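Local coordinates for cytidine deaminase (Mycobacterium tuberculosis, PDB 4WIG), which catalyses the zinc-dependent hydrolytic deamination of cytidine and 2'-deoxycytidine to uridine and 2'-deoxyuridine in pyrimidine salvage, at residues N7-N12 with G38-G43; A31-D36 with C59-A64; A77-D80 with S84-M87. The protein carries 1 engineered substitution. All coordinates share one frame; numbering follows the deposited sequence.

Contact 1 of 3, residues N7-N12 with G38-G43; sequences NMLRGN and GRVVTG
Helix 6-17 lies over one face of the central sheet and, through Met8, Leu9 and Asn12, meets Val40 and Thr42 of the outermost strand 40-44. The axes of residues 7-12 and 40-43 come within 9.8 Å and cross at -34°, and the contact is made by van der Waals touches, mostly between apolar groups. Val40 has the largest share, with one methyl for each of two helix residues. Its CG2 is met by the far end of Met8: the sulfur SD is 3.9 Å away, and the terminal methyl Met8 CE is equally close to Val40 CG2. Met8 leaves the helix alongside the strand rather than straight at it. Bends at chi2 (-83°) and chi3 (-64°) then fold the thioether back over the valine, the two side chains running past each other flank to flank. The second methyl, Val40 CG1, faces Leu9, whose CD2 stands 4.2 Å off; here the side chains meet aslant, and the Leu9 side chain also touches Ala75 and Ala77 of strand 73-80. This is the layering of the cytidine deaminase alpha-beta-alpha sandwich: Val40 and Thr42 look toward helix 6-17, while Val41 between them turns to the other face and packs on Val61 and Ala64 of helix 57-67. One turn further along helix 6-17, Asn12 comes down over Thr42. Contact is made by the methyl of the threonine, with Thr42 CG2 lying 4.2 Å from the backbone oxygen of Asn12 and 4.4 Å from Asn12 CB. Ala32 of the adjacent strand 29-35 touches both Asn12 and Thr42. Within the helix, Asn12 N donates to Met8 O at 3.0 Å, setting these two residues one above the other along the side that faces strand 40-44.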
ATOM      1  N   ASN A   7      29.854  -1.947   8.408  1.00 16.83           N
ATOM      2  CA  ASN A   7      30.403  -0.706   7.874  1.00 17.65           C
ATOM      3  C   ASN A   7      30.180  -0.609   6.362  1.00 16.61           C
ATOM      4  O   ASN A   7      29.793   0.441   5.844  1.00 16.33           O
ATOM      5  CB  ASN A   7      31.890  -0.580   8.215  1.00 19.68           C
ATOM      6  CG  ASN A   7      32.453   0.783   7.856  1.00 22.00           C
ATOM      7  OD1 ASN A   7      33.395   0.881   7.080  1.00 26.09           O
ATOM      8  ND2 ASN A   7      31.846   1.845   8.393  1.00 23.12           N
ATOM      9  N   MET A   8      30.400  -1.719   5.667  1.00 15.47           N
ATOM     10  CA  MET A   8      30.137  -1.802   4.235  1.00 15.03           C
ATOM     11  C   MET A   8      28.646  -1.665   3.902  1.00 14.07           C
ATOM     12  O   MET A   8      28.279  -0.955   2.975  1.00 13.24           O
ATOM     13  CB  MET A   8      30.695  -3.118   3.674  1.00 15.98           C
ATOM     14  CG  MET A   8      30.391  -3.373   2.200  1.00 16.88           C
ATOM     15  SD  MET A   8      28.766  -4.088   1.843  1.00 18.11           S
ATOM     16  CE  MET A   8      28.875  -5.688   2.646  1.00 17.46           C
ATOM     17  N   LEU A   9      27.783  -2.347   4.652  1.00 13.06           N
ATOM     18  CA  LEU A   9      26.346  -2.298   4.374  1.00 12.74           C
ATOM     19  C   LEU A   9      25.774  -0.919   4.650  1.00 12.58           C
ATOM     20  O   LEU A   9      24.997  -0.388   3.867  1.00 11.89           O
ATOM     21  CB  LEU A   9      25.587  -3.324   5.204  1.00 13.15           C
ATOM     22  CG  LEU A   9      25.520  -4.724   4.639  1.00 13.73           C
ATOM     23  CD1 LEU A   9      24.691  -5.567   5.604  1.00 13.70           C
ATOM     24  CD2 LEU A   9      24.909  -4.712   3.240  1.00 13.74           C
ATOM     25  N   ARG A  10      26.178  -0.354   5.777  1.00 12.52           N
ATOM     26  CA  ARG A  10      25.759   0.982   6.159  1.00 13.14           C
ATOM     27  C   ARG A  10      26.223   2.007   5.118  1.00 12.51           C
ATOM     28  O   ARG A  10      25.490   2.931   4.768  1.00 12.30           O
ATOM     29  CB  ARG A  10      26.299   1.306   7.556  1.00 14.11           C
ATOM     30  CG  ARG A  10      25.383   2.162   8.401  1.00 15.76           C
ATOM     31  CD  ARG A  10      25.994   2.459   9.772  1.00 16.58           C
ATOM     32  NE  ARG A  10      25.588   1.506  10.805  1.00 17.33           N
ATOM     33  CZ  ARG A  10      25.902   1.624  12.093  1.00 18.54           C
ATOM     34  NH1 ARG A  10      26.643   2.643  12.519  1.00 18.57           N
ATOM     35  NH2 ARG A  10      25.471   0.721  12.966  1.00 18.86           N
ATOM     36  N   GLY A  11      27.427   1.825   4.593  1.00 12.34           N
ATOM     37  CA  GLY A  11      27.959   2.722   3.572  1.00 12.40           C
ATOM     38  C   GLY A  11      27.176   2.667   2.276  1.00 12.30           C
ATOM     39  O   GLY A  11      26.863   3.696   1.677  1.00 11.86           O
ATOM     40  N   ASN A  12      26.847   1.452   1.844  1.00 12.29           N
ATOM     41  CA  ASN A  12      26.061   1.267   0.642  1.00 12.34           C
ATOM     42  C   ASN A  12      24.631   1.800   0.829  1.00 11.66           C
ATOM     43  O   ASN A  12      24.029   2.326  -0.118  1.00 12.18           O
ATOM     44  CB  ASN A  12      26.049  -0.217   0.219  1.00 13.00           C
ATOM     45  CG  ASN A  12      27.322  -0.631  -0.500  1.00 14.05           C
ATOM     46  OD1 ASN A  12      28.311  -1.040   0.118  1.00 16.81           O
ATOM     47  ND2 ASN A  12      27.311  -0.526  -1.798  1.00 14.40           N
ATOM     48  N   GLY A  38      26.139 -13.690  -1.497  1.00 15.39           N
ATOM     49  CA  GLY A  38      27.195 -12.740  -1.202  1.00 14.72           C
ATOM     50  C   GLY A  38      27.105 -11.399  -1.910  1.00 14.46           C
ATOM     51  O   GLY A  38      27.930 -10.534  -1.647  1.00 14.44           O
ATOM     52  N   ARG A  39      26.141 -11.208  -2.814  1.00 13.96           N
ATOM     53  CA  ARG A  39      26.002  -9.905  -3.478  1.00 13.84           C
ATOM     54  C   ARG A  39      25.249  -8.960  -2.564  1.00 13.19           C
ATOM     55  O   ARG A  39      24.597  -9.392  -1.616  1.00 12.83           O
ATOM     56  CB  ARG A  39      25.314  -9.996  -4.849  1.00 13.97           C
ATOM     57  CG  ARG A  39      23.808 -10.193  -4.814  1.00 14.28           C
ATOM     58  CD  ARG A  39      23.208 -10.306  -6.207  1.00 14.45           C
ATOM     59  NE  ARG A  39      21.749 -10.366  -6.194  1.00 14.59           N
ATOM     60  CZ  ARG A  39      21.014 -11.441  -5.901  1.00 14.83           C
ATOM     61  NH1 ARG A  39      21.573 -12.605  -5.570  1.00 15.02           N
ATOM     62  NH2 ARG A  39      19.696 -11.359  -5.947  1.00 15.23           N
ATOM     63  N   VAL A  40      25.367  -7.669  -2.846  1.00 12.82           N
ATOM     64  CA  VAL A  40      24.652  -6.648  -2.098  1.00 12.56           C
ATOM     65  C   VAL A  40      23.646  -5.971  -3.027  1.00 12.30           C
ATOM     66  O   VAL A  40      23.969  -5.642  -4.165  1.00 12.10           O
ATOM     67  CB  VAL A  40      25.626  -5.619  -1.486  1.00 12.83           C
ATOM     68  CG1 VAL A  40      24.878  -4.417  -0.912  1.00 12.97           C
ATOM     69  CG2 VAL A  40      26.460  -6.278  -0.395  1.00 12.77           C
ATOM     70  N   VAL A  41      22.422  -5.780  -2.542  1.00 11.76           N
ATOM     71  CA  VAL A  41      21.391  -5.082  -3.308  1.00 11.58           C
ATOM     72  C   VAL A  41      20.972  -3.842  -2.530  1.00 11.29           C
ATOM     73  O   VAL A  41      21.089  -3.818  -1.306  1.00 11.07           O
ATOM     74  CB  VAL A  41      20.182  -6.000  -3.591  1.00 11.70           C
ATOM     75  CG1 VAL A  41      20.613  -7.135  -4.499  1.00 11.75           C
ATOM     76  CG2 VAL A  41      19.582  -6.560  -2.308  1.00 11.91           C
ATOM     77  N   THR A  42      20.517  -2.810  -3.241  1.00 10.80           N
ATOM     78  CA  THR A  42      20.200  -1.534  -2.596  1.00 10.53           C
ATOM     79  C   THR A  42      18.832  -1.001  -3.019  1.00 10.11           C
ATOM     80  O   THR A  42      18.249  -1.440  -3.995  1.00  9.50           O
ATOM     81  CB  THR A  42      21.266  -0.446  -2.871  1.00 10.92           C
ATOM     82  OG1 THR A  42      21.301  -0.142  -4.266  1.00 11.19           O
ATOM     83  CG2 THR A  42      22.633  -0.862  -2.411  1.00 10.82           C
ATOM     84  N   GLY A  43      18.338  -0.043  -2.250  1.00  9.91           N
ATOM     85  CA  GLY A  43      17.058   0.563  -2.505  1.00  9.73           C
ATOM     86  C   GLY A  43      16.987   1.919  -1.846  1.00  9.61           C
ATOM     87  O   GLY A  43      17.675   2.179  -0.854  1.00  9.06           O
TER

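Contact 2 of 3, residues A31-D36 with C59-A64; sequences AAALVD and CAVVCA
Val61 of helix 57-67 packs against Ala31 and Ala33 of strand 29-35. Those two alanines point to the same face of the strand, and the valine spreads one methyl onto each. Val61 CG1, anti to its own nitrogen (chi1 164°), sits 3.7 Å from Ala33 CB. The other branch, Val61 CG2, reaches Ala31 CB at the same 3.7 Å and also rests 3.6 Å from Ala31 O. The strand side offers methyls and backbone, consistent with the 8.2 Å approach of the axes of residues 31-35 and 59-64, and everything that touches is buried.

Further along, the packing between the two segments opens. They diverge at 43°, and Val35, in the modelled copy, makes no contact with residues 59-64; Val41 of strand 40-44 touches both Val35 and Val61, and Leu65 on the next turn of the helix also packs on Val35. Asp36, where the strand has ended, lies at the surface, with a weak hydrogen bond from Arg72 N to its OD2.

At the tight end the active site is near. Helix 57-67 follows the zinc ligand Cys56 and carries Glu58, the probable proton donor, whose side chain comes within about 4 Å of that of Ala31. The helix sits between strands 29-35 and 40-44 on one flank and, on its other sides, helix 90-100, where Val62 meets Val95 and His99, and the second subunit, whose Cys63 and Ala60 pack on Ala60 and Cys63.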
ATOM      1  N   ALA A  31      18.656   1.861   1.695  1.00  8.17           N
ATOM      2  CA  ALA A  31      18.873   0.593   2.337  1.00  8.22           C
ATOM      3  C   ALA A  31      19.754  -0.296   1.487  1.00  8.27           C
ATOM      4  O   ALA A  31      19.788  -0.162   0.269  1.00  8.08           O
ATOM      5  CB  ALA A  31      17.541  -0.083   2.634  1.00  8.34           C
ATOM      6  N   ALA A  32      20.474  -1.190   2.146  1.00  8.42           N
ATOM      7  CA  ALA A  32      21.329  -2.146   1.463  1.00  8.69           C
ATOM      8  C   ALA A  32      21.289  -3.462   2.215  1.00  8.98           C
ATOM      9  O   ALA A  32      21.253  -3.481   3.449  1.00  9.05           O
ATOM     10  CB  ALA A  32      22.752  -1.626   1.390  1.00  8.72           C
ATOM     11  N   ALA A  33      21.288  -4.559   1.466  1.00  9.15           N
ATOM     12  CA  ALA A  33      21.191  -5.880   2.054  1.00  9.50           C
ATOM     13  C   ALA A  33      22.168  -6.841   1.409  1.00  9.83           C
ATOM     14  O   ALA A  33      22.408  -6.790   0.190  1.00  9.38           O
ATOM     15  CB  ALA A  33      19.768  -6.417   1.939  1.00  9.55           C
ATOM     16  N   LEU A  34      22.741  -7.687   2.260  1.00 10.38           N
ATOM     17  CA  LEU A  34      23.564  -8.805   1.844  1.00 11.20           C
ATOM     18  C   LEU A  34      22.647  -9.986   1.543  1.00 11.78           C
ATOM     19  O   LEU A  34      21.836 -10.396   2.389  1.00 11.63           O
ATOM     20  CB  LEU A  34      24.506  -9.197   2.965  1.00 11.13           C
ATOM     21  CG  LEU A  34      25.450 -10.372   2.737  1.00 11.11           C
ATOM     22  CD1 LEU A  34      26.484 -10.030   1.679  1.00 11.02           C
ATOM     23  CD2 LEU A  34      26.101 -10.749   4.058  1.00 11.20           C
ATOM     24  N   VAL A  35      22.812 -10.523   0.345  0.96 12.08           N
ATOM     25  CA  VAL A  35      22.053 -11.679  -0.125  0.96 12.73           C
ATOM     26  C   VAL A  35      22.872 -12.937   0.151  0.96 13.56           C
ATOM     27  O   VAL A  35      24.098 -12.857   0.323  0.96 13.75           O
ATOM     28  CB  VAL A  35      21.732 -11.536  -1.625  0.96 12.59           C
ATOM     29  CG1 VAL A  35      20.777 -12.631  -2.088  0.96 12.62           C
ATOM     30  CG2 VAL A  35      21.143 -10.155  -1.902  0.96 12.56           C
ATOM     31  N   ASP A  36      22.206 -14.089   0.247  1.00 14.24           N
ATOM     32  CA  ASP A  36      22.916 -15.341   0.559  1.00 15.72           C
ATOM     33  C   ASP A  36      23.915 -15.877  -0.474  1.00 16.26           C
ATOM     34  O   ASP A  36      24.624 -16.847  -0.184  1.00 16.99           O
ATOM     35  CB  ASP A  36      21.921 -16.444   0.943  1.00 16.61           C
ATOM     36  CG  ASP A  36      20.933 -16.779  -0.161  1.00 17.34           C
ATOM     37  OD1 ASP A  36      20.149 -17.724   0.045  1.00 19.50           O
ATOM     38  OD2 ASP A  36      20.899 -16.111  -1.212  1.00 17.74           O
ATOM     39  N   CYS A  59      11.511  -1.986   0.771  1.00  9.92           N
ATOM     40  CA  CYS A  59      10.751  -2.630  -0.299  1.00 10.48           C
ATOM     41  C   CYS A  59      11.490  -2.568  -1.627  1.00 10.12           C
ATOM     42  O   CYS A  59      11.470  -3.532  -2.379  1.00 10.32           O
ATOM     43  CB  CYS A  59       9.361  -2.017  -0.453  1.00 11.09           C
ATOM     44  SG  CYS A  59       8.293  -2.423   0.947  1.00 13.03           S
ATOM     45  N   ALA A  60      12.136  -1.435  -1.906  1.00 10.04           N
ATOM     46  CA  ALA A  60      12.975  -1.305  -3.097  1.00  9.93           C
ATOM     47  C   ALA A  60      14.116  -2.352  -3.091  1.00  9.79           C
ATOM     48  O   ALA A  60      14.439  -2.918  -4.132  1.00  9.46           O
ATOM     49  CB  ALA A  60      13.534   0.110  -3.217  1.00 10.16           C
ATOM     50  N   VAL A  61      14.707  -2.607  -1.920  1.00  9.64           N
ATOM     51  CA  VAL A  61      15.705  -3.675  -1.777  1.00  9.39           C
ATOM     52  C   VAL A  61      15.169  -5.049  -2.203  1.00  9.35           C
ATOM     53  O   VAL A  61      15.856  -5.813  -2.897  1.00  9.78           O
ATOM     54  CB  VAL A  61      16.245  -3.742  -0.327  1.00  9.40           C
ATOM     55  CG1 VAL A  61      16.971  -5.046  -0.050  1.00  9.34           C
ATOM     56  CG2 VAL A  61      17.160  -2.554  -0.059  1.00  9.42           C
ATOM     57  N   VAL A  62      13.941  -5.350  -1.796  1.00  8.98           N
ATOM     58  CA  VAL A  62      13.299  -6.608  -2.118  1.00  9.32           C
ATOM     59  C   VAL A  62      12.988  -6.696  -3.614  1.00  9.55           C
ATOM     60  O   VAL A  62      13.164  -7.743  -4.203  1.00  9.86           O
ATOM     61  CB  VAL A  62      12.025  -6.811  -1.269  1.00  9.25           C
ATOM     62  CG1 VAL A  62      11.151  -7.932  -1.820  1.00  9.33           C
ATOM     63  CG2 VAL A  62      12.426  -7.073   0.175  1.00  9.49           C
ATOM     64  N   CYS A  63      12.553  -5.596  -4.223  1.00  9.92           N
ATOM     65  CA  CYS A  63      12.403  -5.562  -5.676  1.00 10.33           C
ATOM     66  C   CYS A  63      13.734  -5.868  -6.378  1.00 10.29           C
ATOM     67  O   CYS A  63      13.775  -6.681  -7.320  1.00  9.98           O
ATOM     68  CB  CYS A  63      11.860  -4.211  -6.128  1.00 10.73           C
ATOM     69  SG  CYS A  63      10.156  -3.916  -5.614  1.00 11.76           S
ATOM     70  N   ALA A  64      14.807  -5.226  -5.909  1.00 10.47           N
ATOM     71  CA  ALA A  64      16.148  -5.461  -6.455  1.00 10.90           C
ATOM     72  C   ALA A  64      16.584  -6.915  -6.287  1.00 10.93           C
ATOM     73  O   ALA A  64      17.208  -7.487  -7.189  1.00 11.13           O
ATOM     74  CB  ALA A  64      17.161  -4.535  -5.810  1.00 11.09           C
TER

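Contact 3 of 3, residues A77-D80 with S84-M87; sequences ACVD and SVLM
Ser84 and Asp80 close a hairpin-like loop in which the chain, leaving strand 73-80, doubles back antiparallel along it before helix 90-100. Ser84 N donates to Asp80 OD1 at 2.9 Å from above the carboxylate, 49° out of its plane; the Asp80 chi1 of 74°, with CG between the backbone N and the carbonyl carbon, brings the group there, and a water joins Asp80 OD2 to Ser84 OG. In return Ser84 O accepts from Asp80 N at 2.9 Å, in the carbonyl plane, holding residue 80 by both backbone and side chain. Val85 is paired with Val79 as a single, non-hydrogen-bonded bridge, their CA atoms 4.4 Å apart. On the sheet face bearing Val79, Arg10 of helix 6-17 touches both valines. Leu86 turns inward on the other side. Its N-H points almost straight at Cys78 O (2.8 Å), though from 35° outside the carbonyl plane; its CD1 packs 3.9 Å from Asp80 CB, and Phe27 and Val29 help to cover it. Cys78, beside it, lies about 7 Å from the zinc ion by its side chain. One water extends the pairing past Leu86, accepting from Cys78 N at 3.0 Å and lying 2.8 Å from Leu86 O, to which it probably donates.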
ATOM      1  N   ALA A  77      20.929  -2.957   6.299  1.00  8.74           N
ATOM      2  CA  ALA A  77      21.074  -1.661   6.968  1.00  8.90           C
ATOM      3  C   ALA A  77      20.175  -0.636   6.279  1.00  9.25           C
ATOM      4  O   ALA A  77      20.099  -0.602   5.055  1.00  9.36           O
ATOM      5  CB  ALA A  77      22.531  -1.179   6.932  1.00  8.77           C
ATOM      6  N   CYS A  78      19.501   0.186   7.078  1.00  9.43           N
ATOM      7  CA  CYS A  78      18.641   1.264   6.584  1.00  9.99           C
ATOM      8  C   CYS A  78      19.076   2.558   7.255  1.00 10.00           C
ATOM      9  O   CYS A  78      19.219   2.604   8.464  1.00  9.77           O
ATOM     10  CB  CYS A  78      17.195   0.978   6.959  1.00 10.49           C
ATOM     11  SG  CYS A  78      15.994   2.143   6.290  1.00 11.51           S
ATOM     12  N   VAL A  79      19.289   3.598   6.468  1.00 10.39           N
ATOM     13  CA  VAL A  79      19.752   4.875   6.990  1.00 10.56           C
ATOM     14  C   VAL A  79      18.963   6.025   6.388  1.00 10.76           C
ATOM     15  O   VAL A  79      18.384   5.905   5.308  1.00 10.55           O
ATOM     16  CB  VAL A  79      21.266   5.094   6.724  1.00 10.52           C
ATOM     17  CG1 VAL A  79      22.087   3.960   7.358  1.00 10.63           C
ATOM     18  CG2 VAL A  79      21.532   5.196   5.227  1.00 10.83           C
ATOM     19  N   ASP A  80      18.957   7.148   7.092  1.00 11.11           N
ATOM     20  CA  ASP A  80      18.358   8.369   6.577  1.00 11.16           C
ATOM     21  C   ASP A  80      19.383   9.178   5.744  1.00 11.84           C
ATOM     22  O   ASP A  80      20.498   8.711   5.524  1.00 11.15           O
ATOM     23  CB  ASP A  80      17.751   9.167   7.719  1.00 11.17           C
ATOM     24  CG  ASP A  80      18.788   9.854   8.610  1.00 11.80           C
ATOM     25  OD1 ASP A  80      20.005   9.853   8.311  1.00 11.46           O
ATOM     26  OD2 ASP A  80      18.348  10.384   9.647  1.00 13.24           O
ATOM     27  N   SER A  84      22.141   8.254   9.460  1.00 13.52           N
ATOM     28  CA  SER A  84      21.739   7.724  10.762  1.00 13.69           C
ATOM     29  C   SER A  84      20.890   6.458  10.575  1.00 13.05           C
ATOM     30  O   SER A  84      20.055   6.406   9.687  1.00 12.43           O
ATOM     31  CB  SER A  84      20.966   8.778  11.553  1.00 14.43           C
ATOM     32  OG  SER A  84      21.780   9.919  11.803  1.00 14.97           O
ATOM     33  N   VAL A  85      21.126   5.448  11.404  1.00 12.64           N
ATOM     34  CA  VAL A  85      20.479   4.146  11.232  1.00 12.54           C
ATOM     35  C   VAL A  85      19.010   4.263  11.623  1.00 12.50           C
ATOM     36  O   VAL A  85      18.677   4.832  12.670  1.00 12.32           O
ATOM     37  CB  VAL A  85      21.179   3.024  12.042  1.00 12.58           C
ATOM     38  CG1 VAL A  85      20.438   1.693  11.891  1.00 12.90           C
ATOM     39  CG2 VAL A  85      22.608   2.851  11.575  1.00 12.89           C
ATOM     40  N   LEU A  86      18.142   3.745  10.755  1.00 12.33           N
ATOM     41  CA  LEU A  86      16.694   3.748  10.972  1.00 12.17           C
ATOM     42  C   LEU A  86      16.195   2.325  11.176  1.00 12.09           C
ATOM     43  O   LEU A  86      16.709   1.383  10.568  1.00 11.44           O
ATOM     44  CB  LEU A  86      15.977   4.343   9.765  1.00 12.38           C
ATOM     45  CG  LEU A  86      16.201   5.808   9.390  1.00 12.92           C
ATOM     46  CD1 LEU A  86      15.418   6.131   8.122  1.00 13.02           C
ATOM     47  CD2 LEU A  86      15.781   6.733  10.522  1.00 13.29           C
ATOM     48  N   MET A  87      15.189   2.175  12.031  1.00 12.15           N
ATOM     49  CA  MET A  87      14.468   0.913  12.140  1.00 12.51           C
ATOM     50  C   MET A  87      13.397   0.903  11.052  1.00 11.58           C
ATOM     51  O   MET A  87      12.735   1.926  10.831  1.00 11.69           O
ATOM     52  CB  MET A  87      13.798   0.771  13.504  1.00 13.53           C
ATOM     53  CG  MET A  87      14.708   0.524  14.694  1.00 14.66           C
ATOM     54  SD  MET A  87      15.691  -0.973  14.529  1.00 17.22           S
ATOM     55  CE  MET A  87      17.181  -0.206  13.918  1.00 16.02           C
TER
HETATM   56  O   HOH W   1      18.650  -0.534   9.887  1.00 10.36           O
HETATM   57  O   HOH W   2      19.629  12.039  11.294  1.00 15.00           O

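From the N terminus, helix 6-17 comes first, and contact 1 closes the loop from it to strand 40-44. Strand 29-35 lies inside that loop and is the start of contact 2, which ends beyond it on helix 57-67, so contacts 1 and 2 cross along the chain. Contact 3 follows both in series as a short local closure between strand 73-80 and the loop toward helix 90-100. The sheet joins all three: residues 31-36 pair with 38-43 on one side and with 77-80 on the other. Contact 1 fixes a helix to one face, contact 2 a helix to the opposite face, and Arg10 links helix 6-17 to contact 3.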